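Local structure of arginine kinase (Anthopleura japonica, 4RF6) at residues 128-133 / 288-293; 136-141 / 233-238. The protein catalyses the reversible transfer of a phosphoryl group from ATP to L-arginine, giving phosphoarginine and ADP, as a double-domain phosphagen kinase. One frame throughout, in Å; residues are numbered along the deposited sequence. Where two conformers were deposited one is given.

Overall arrangement
Both contacts belong to one antiparallel sheet of the first repeat, with centres about 23 Å apart. In contact 1 strand 127-136 pairs with strand 286-293; in contact 2 Arg136 and the loop that follows meet the start of strand 235-242, the neighbour of strand 127-136 on the other side. Contact 2 is nested within the chain loop that contact 1 closes. They touch directly: Arg131 NE lies 3.8 Å from Ile238 CG2, and Arg133 CG lies 3.9 Å from Arg236 CG. Arg131, Arg133, Arg236 and His291 are predicted ATP-binding residues, whereas Asp233 in contact 2 follows Glu232, a substrate-binding residue by similarity.

Contact 1. Residues 128-133 / 288-293; sequences RSTRIR and ASVHVK
Ser129 and His291 form a hydrogen-bonded pair in the antiparallel sheet of the phosphagen kinase catalytic domain; segments 128-133 and 288-293 run at 172° to each other. Arg128 also faces His291, which makes the pairing a classic beta bulge: Arg128 N donates to His291 O (2.7 Å), while His291 N donates to Ser129 O (3.0 Å). Farther along, Arg131 and Ser289 exchange two backbone bonds. Arg128 can be followed outward from the bulge. Its CB lies 3.7 Å from His291 O; with CG anti to the carbonyl carbon (chi1 -69°), the extended chain to NE carries the guanidinium to Lys293, where NH2 passes 3.9 Å from CD, an oblique crossing that leaves Lys293 NZ 5.8 Å from NH2. NH1 makes long, weak ion pairs with Glu327 and Asp328. Both segments include residues predicted to bind ATP. Ser129, Arg131, Ser289 and His291 put their side chains on one face; on the opposite face, with Thr130, Ile132, Ala288 and Val290, Thr130 and Ile132 pack on helix 246-264. On the serine and histidine face Ser129 OG sits 3.4 Å from His291 CB, and a water oxygen 3.1 Å from Ser129 OG donates to Ser289 O at 3.0 Å.

Contact 2. Residues 136-141 / 233-238; sequences RSLKGY and DHLRII
Arg136 pairs with Leu235 where Arg136, on strand 127-136, lies beside strand 235-242 in the catalytic domain's antiparallel sheet. Two backbone bonds define the pair: Arg136 N donates to Leu235 O, and Leu235 N to Arg136 O, each 3.0 Å long. The arginine CG touches Ile237 CD1 at 4.3 Å before the chain turns off, its guanidinium reaching Thr284 O and Glu344 and making a cation-pi contact with Tyr274. At Ser137 the serine CB lies over one face of the His234 ring, 3.9 Å from the centroid, a CH-pi contact displaced toward the rim. His234 CG lies anti to its carbonyl carbon (chi1 -59°), which turns the ring toward Ser137 and Leu138. A water bridges Ser137 OG (2.8 Å) to Asp233 OD1, which also accepts from Ser277 N. Leu138 follows with a backbone-to-side-chain bond: its N donates to His234 ND1 at 2.9 Å, with an angle of 151° at the hydrogen, approaching at the ring edge but 22° out of plane. The leucine side chain meets its counterpart obliquely, CD2 to Leu235 CD1 at 4.0 Å, beside helices 149-163 and 246-264. A type II turn from Leu138 to Tyr141, with Gly140 at positive phi, returns the chain to the ring, and Tyr141 CB comes within 3.9 Å of His234 CE1. ND1 accepts from Leu138 N while NE2 is hydrogen-bonded to Gly142 O, consistent with a neutral imidazole that probably carries its proton on NE2, held at both nitrogens by the backbone of one loop.

Contact 1. Residues 128-133 / 288-293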
loop_
_atom_site.group_PDB
_atom_site.type_symbol
_atom_site.label_atom_id
_atom_site.label_comp_id
_atom_site.label_asym_id
_atom_site.label_seq_id
_atom_site.Cartn_x
_atom_site.Cartn_y
_atom_site.Cartn_z
ATOM N N ARG A 128 1.342 8.553 0.886
ATOM C CA ARG A 128 1.166 7.114 1.025
ATOM C C ARG A 128 -0.009 6.585 0.214
ATOM O O ARG A 128 0.041 5.468 -0.312
ATOM C CB ARG A 128 1.027 6.737 2.502
ATOM C CG ARG A 128 2.316 6.932 3.287
ATOM C CD ARG A 128 2.159 6.590 4.755
ATOM N NE ARG A 128 3.452 6.611 5.435
ATOM C CZ ARG A 128 3.695 6.032 6.604
ATOM N NH1 ARG A 128 2.729 5.377 7.235
ATOM N NH2 ARG A 128 4.906 6.103 7.140
ATOM N N SER A 129 -1.061 7.387 0.100
ATOM C CA SER A 129 -2.257 6.939 -0.602
ATOM C C SER A 129 -3.145 8.102 -1.020
ATOM O O SER A 129 -3.089 9.184 -0.435
ATOM C CB SER A 129 -3.051 5.957 0.266
ATOM O OG SER A 129 -3.468 6.572 1.475
ATOM N N THR A 130 -3.971 7.854 -2.033
ATOM C CA THR A 130 -4.839 8.869 -2.608
ATOM C C THR A 130 -6.207 8.239 -2.867
ATOM O O THR A 130 -6.289 7.091 -3.319
ATOM C CB THR A 130 -4.239 9.410 -3.918
ATOM O OG1 THR A 130 -2.995 10.070 -3.637
ATOM C CG2 THR A 130 -5.188 10.397 -4.589
ATOM N N ARG A 131 -7.271 8.979 -2.568
ATOM C CA ARG A 131 -8.630 8.447 -2.649
ATOM C C ARG A 131 -9.603 9.555 -3.032
ATOM O O ARG A 131 -9.547 10.654 -2.474
ATOM C CB ARG A 131 -9.032 7.848 -1.291
ATOM C CG ARG A 131 -10.424 7.235 -1.224
ATOM C CD ARG A 131 -10.690 6.692 0.183
ATOM N NE ARG A 131 -12.010 6.076 0.333
ATOM C CZ ARG A 131 -13.125 6.735 0.652
ATOM N NH1 ARG A 131 -14.266 6.077 0.771
ATOM N NH2 ARG A 131 -13.107 8.047 0.848
ATOM N N ILE A 132 -10.477 9.280 -3.997
ATOM C CA ILE A 132 -11.534 10.223 -4.342
ATOM C C ILE A 132 -12.868 9.490 -4.431
ATOM O O ILE A 132 -12.992 8.460 -5.105
ATOM C CB ILE A 132 -11.254 10.987 -5.655
ATOM C CG1 ILE A 132 -9.858 11.616 -5.630
ATOM C CG2 ILE A 132 -12.309 12.065 -5.868
ATOM C CD1 ILE A 132 -9.497 12.383 -6.895
ATOM N N ARG A 133 -13.856 10.025 -3.728
ATOM C CA ARG A 133 -15.180 9.422 -3.651
ATOM C C ARG A 133 -16.234 10.447 -4.034
ATOM O O ARG A 133 -16.114 11.612 -3.679
ATOM C CB ARG A 133 -15.432 8.949 -2.223
ATOM C CG ARG A 133 -16.851 8.494 -1.938
ATOM C CD ARG A 133 -17.344 9.088 -0.628
ATOM N NE ARG A 133 -18.268 10.202 -0.831
ATOM C CZ ARG A 133 -18.581 11.098 0.101
ATOM N NH1 ARG A 133 -19.437 12.071 -0.179
ATOM N NH2 ARG A 133 -18.035 11.030 1.306
ATOM N N ALA A 288 -12.318 13.907 -1.177
ATOM C CA ALA A 288 -10.976 13.606 -1.665
ATOM C C ALA A 288 -10.056 13.515 -0.456
ATOM O O ALA A 288 -10.150 14.337 0.459
ATOM C CB ALA A 288 -10.504 14.703 -2.609
ATOM N N SER A 289 -9.159 12.535 -0.446
ATOM C CA SER A 289 -8.302 12.294 0.715
ATOM C C SER A 289 -6.912 11.792 0.325
ATOM O O SER A 289 -6.795 10.836 -0.446
ATOM C CB SER A 289 -8.973 11.286 1.653
ATOM O OG SER A 289 -8.050 10.732 2.571
ATOM N N VAL A 290 -5.873 12.418 0.873
ATOM C CA VAL A 290 -4.492 11.997 0.653
ATOM C C VAL A 290 -3.836 11.737 2.006
ATOM O O VAL A 290 -3.910 12.579 2.901
ATOM C CB VAL A 290 -3.696 13.088 -0.114
ATOM C CG1 VAL A 290 -2.200 12.809 -0.076
ATOM C CG2 VAL A 290 -4.177 13.193 -1.549
ATOM N N HIS A 291 -3.225 10.568 2.170
ATOM C CA HIS A 291 -2.427 10.314 3.363
ATOM C C HIS A 291 -0.974 10.704 3.106
ATOM O O HIS A 291 -0.336 10.187 2.187
ATOM C CB HIS A 291 -2.531 8.854 3.797
ATOM C CG HIS A 291 -3.872 8.488 4.350
ATOM N ND1 HIS A 291 -4.108 7.305 5.018
ATOM C CD2 HIS A 291 -5.053 9.151 4.330
ATOM C CE1 HIS A 291 -5.376 7.258 5.388
ATOM N NE2 HIS A 291 -5.971 8.366 4.982
ATOM N N VAL A 292 -0.459 11.628 3.912
ATOM C CA VAL A 292 0.874 12.176 3.685
ATOM C C VAL A 292 1.622 12.369 5.004
ATOM O O VAL A 292 1.029 12.749 6.017
ATOM C CB VAL A 292 0.807 13.502 2.889
ATOM C CG1 VAL A 292 0.100 14.589 3.696
ATOM C CG2 VAL A 292 2.198 13.957 2.483
ATOM N N LYS A 293 2.922 12.090 4.989
ATOM C CA LYS A 293 3.742 12.198 6.190
ATOM C C LYS A 293 4.434 13.550 6.231
ATOM O O LYS A 293 5.403 13.787 5.502
ATOM C CB LYS A 293 4.785 11.082 6.220
ATOM C CG LYS A 293 5.697 11.092 7.438
ATOM C CD LYS A 293 6.294 9.710 7.649
ATOM C CE LYS A 293 7.017 9.590 8.986
ATOM N NZ LYS A 293 8.296 10.347 9.027
HETATM O O HOH W 1 -6.026 8.101 0.642
#

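Contact 2. Residues 136-141 / 233-238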
loop_
_atom_site.group_PDB
_atom_site.type_symbol
_atom_site.label_atom_id
_atom_site.label_comp_id
_atom_site.label_asym_id
_atom_site.label_seq_id
_atom_site.Cartn_x
_atom_site.Cartn_y
_atom_site.Cartn_z
ATOM N N ARG A 136 -23.733 9.844 -5.944
ATOM C CA ARG A 136 -24.615 10.214 -7.048
ATOM C C ARG A 136 -25.946 9.482 -6.904
ATOM O O ARG A 136 -26.011 8.414 -6.294
ATOM C CB ARG A 136 -23.976 9.864 -8.400
ATOM C CG ARG A 136 -22.703 10.645 -8.769
ATOM C CD ARG A 136 -23.019 12.100 -9.094
ATOM N NE ARG A 136 -21.845 12.825 -9.582
ATOM C CZ ARG A 136 -21.013 13.508 -8.803
ATOM N NH1 ARG A 136 -21.219 13.561 -7.491
ATOM N NH2 ARG A 136 -19.976 14.143 -9.333
ATOM N N SER A 137 -27.007 10.059 -7.457
ATOM C CA SER A 137 -28.298 9.389 -7.508
ATOM C C SER A 137 -28.820 9.467 -8.940
ATOM O O SER A 137 -28.596 10.466 -9.630
ATOM C CB SER A 137 -29.283 10.032 -6.527
ATOM O OG SER A 137 -28.809 9.957 -5.196
ATOM N N LEU A 138 -29.496 8.412 -9.390
ATOM C CA LEU A 138 -29.996 8.352 -10.764
ATOM C C LEU A 138 -31.259 9.188 -10.970
ATOM O O LEU A 138 -32.145 9.207 -10.110
ATOM C CB LEU A 138 -30.286 6.909 -11.183
ATOM C CG LEU A 138 -29.143 5.896 -11.218
ATOM C CD1 LEU A 138 -29.626 4.585 -11.822
ATOM C CD2 LEU A 138 -27.955 6.437 -11.994
ATOM N N LYS A 139 -31.334 9.870 -12.115
ATOM C CA LYS A 139 -32.545 10.578 -12.527
ATOM C C LYS A 139 -33.755 9.658 -12.517
ATOM O O LYS A 139 -33.648 8.483 -12.874
ATOM C CB LYS A 139 -32.380 11.134 -13.943
ATOM C CG LYS A 139 -31.522 12.371 -14.031
ATOM C CD LYS A 139 -31.197 12.740 -15.479
ATOM C CE LYS A 139 -30.435 14.065 -15.550
ATOM N NZ LYS A 139 -29.520 14.142 -16.727
ATOM N N GLY A 140 -34.903 10.192 -12.111
ATOM C CA GLY A 140 -36.164 9.476 -12.230
ATOM C C GLY A 140 -36.632 8.698 -11.008
ATOM O O GLY A 140 -37.637 7.989 -11.076
ATOM N N TYR A 141 -35.917 8.820 -9.894
ATOM C CA TYR A 141 -36.274 8.083 -8.683
ATOM C C TYR A 141 -36.208 8.961 -7.432
ATOM O O TYR A 141 -35.649 10.059 -7.458
ATOM C CB TYR A 141 -35.355 6.867 -8.507
ATOM C CG TYR A 141 -35.228 5.999 -9.737
ATOM C CD1 TYR A 141 -36.236 5.109 -10.084
ATOM C CD2 TYR A 141 -34.101 6.071 -10.554
ATOM C CE1 TYR A 141 -36.132 4.316 -11.203
ATOM C CE2 TYR A 141 -33.987 5.275 -11.679
ATOM C CZ TYR A 141 -35.010 4.401 -11.994
ATOM O OH TYR A 141 -34.921 3.604 -13.107
ATOM N N ASP A 233 -26.678 6.373 -0.719
ATOM C CA ASP A 233 -27.194 6.961 -1.950
ATOM C C ASP A 233 -27.240 5.846 -2.993
ATOM O O ASP A 233 -26.736 4.753 -2.738
ATOM C CB ASP A 233 -26.286 8.105 -2.428
ATOM C CG ASP A 233 -26.384 9.341 -1.554
ATOM O OD1 ASP A 233 -27.336 10.123 -1.740
ATOM O OD2 ASP A 233 -25.501 9.536 -0.694
ATOM N N HIS A 234 -27.843 6.106 -4.153
ATOM C CA HIS A 234 -27.894 5.091 -5.204
ATOM C C HIS A 234 -26.483 4.611 -5.534
ATOM O O HIS A 234 -26.238 3.420 -5.735
ATOM C CB HIS A 234 -28.551 5.645 -6.473
ATOM C CG HIS A 234 -29.948 6.142 -6.270
ATOM N ND1 HIS A 234 -30.647 6.814 -7.249
ATOM C CD2 HIS A 234 -30.775 6.063 -5.202
ATOM C CE1 HIS A 234 -31.846 7.129 -6.792
ATOM N NE2 HIS A 234 -31.947 6.688 -5.551
ATOM N N LEU A 235 -25.549 5.553 -5.573
ATOM C CA LEU A 235 -24.176 5.242 -5.917
ATOM C C LEU A 235 -23.197 5.921 -4.975
ATOM O O LEU A 235 -23.310 7.124 -4.697
ATOM C CB LEU A 235 -23.876 5.677 -7.352
ATOM C CG LEU A 235 -24.745 5.045 -8.436
ATOM C CD1 LEU A 235 -24.715 5.865 -9.717
ATOM C CD2 LEU A 235 -24.273 3.638 -8.708
ATOM N N ARG A 236 -22.247 5.138 -4.478
ATOM C CA ARG A 236 -21.050 5.678 -3.861
ATOM C C ARG A 236 -19.878 5.146 -4.675
ATOM O O ARG A 236 -19.590 3.946 -4.663
ATOM C CB ARG A 236 -20.917 5.253 -2.400
ATOM C CG ARG A 236 -19.764 5.967 -1.699
ATOM C CD ARG A 236 -19.425 5.356 -0.355
ATOM N NE ARG A 236 -20.439 5.637 0.656
ATOM C CZ ARG A 236 -20.238 5.509 1.964
ATOM N NH1 ARG A 236 -19.054 5.115 2.414
ATOM N NH2 ARG A 236 -21.215 5.781 2.824
ATOM N N ILE A 237 -19.217 6.044 -5.394
ATOM C CA ILE A 237 -18.198 5.668 -6.363
ATOM C C ILE A 237 -16.827 6.137 -5.900
ATOM O O ILE A 237 -16.612 7.334 -5.697
ATOM C CB ILE A 237 -18.512 6.287 -7.726
ATOM C CG1 ILE A 237 -19.951 5.957 -8.132
ATOM C CG2 ILE A 237 -17.524 5.801 -8.768
ATOM C CD1 ILE A 237 -20.541 6.895 -9.192
ATOM N N ILE A 238 -15.901 5.191 -5.744
ATOM C CA ILE A 238 -14.587 5.489 -5.182
ATOM C C ILE A 238 -13.464 5.055 -6.105
ATOM O O ILE A 238 -13.451 3.923 -6.596
ATOM C CB ILE A 238 -14.389 4.784 -3.820
ATOM C CG1 ILE A 238 -15.569 5.068 -2.892
ATOM C CG2 ILE A 238 -13.073 5.202 -3.171
ATOM C CD1 ILE A 238 -16.082 3.837 -2.163
HETATM O O HOH W 2 -29.790 8.703 -2.924
#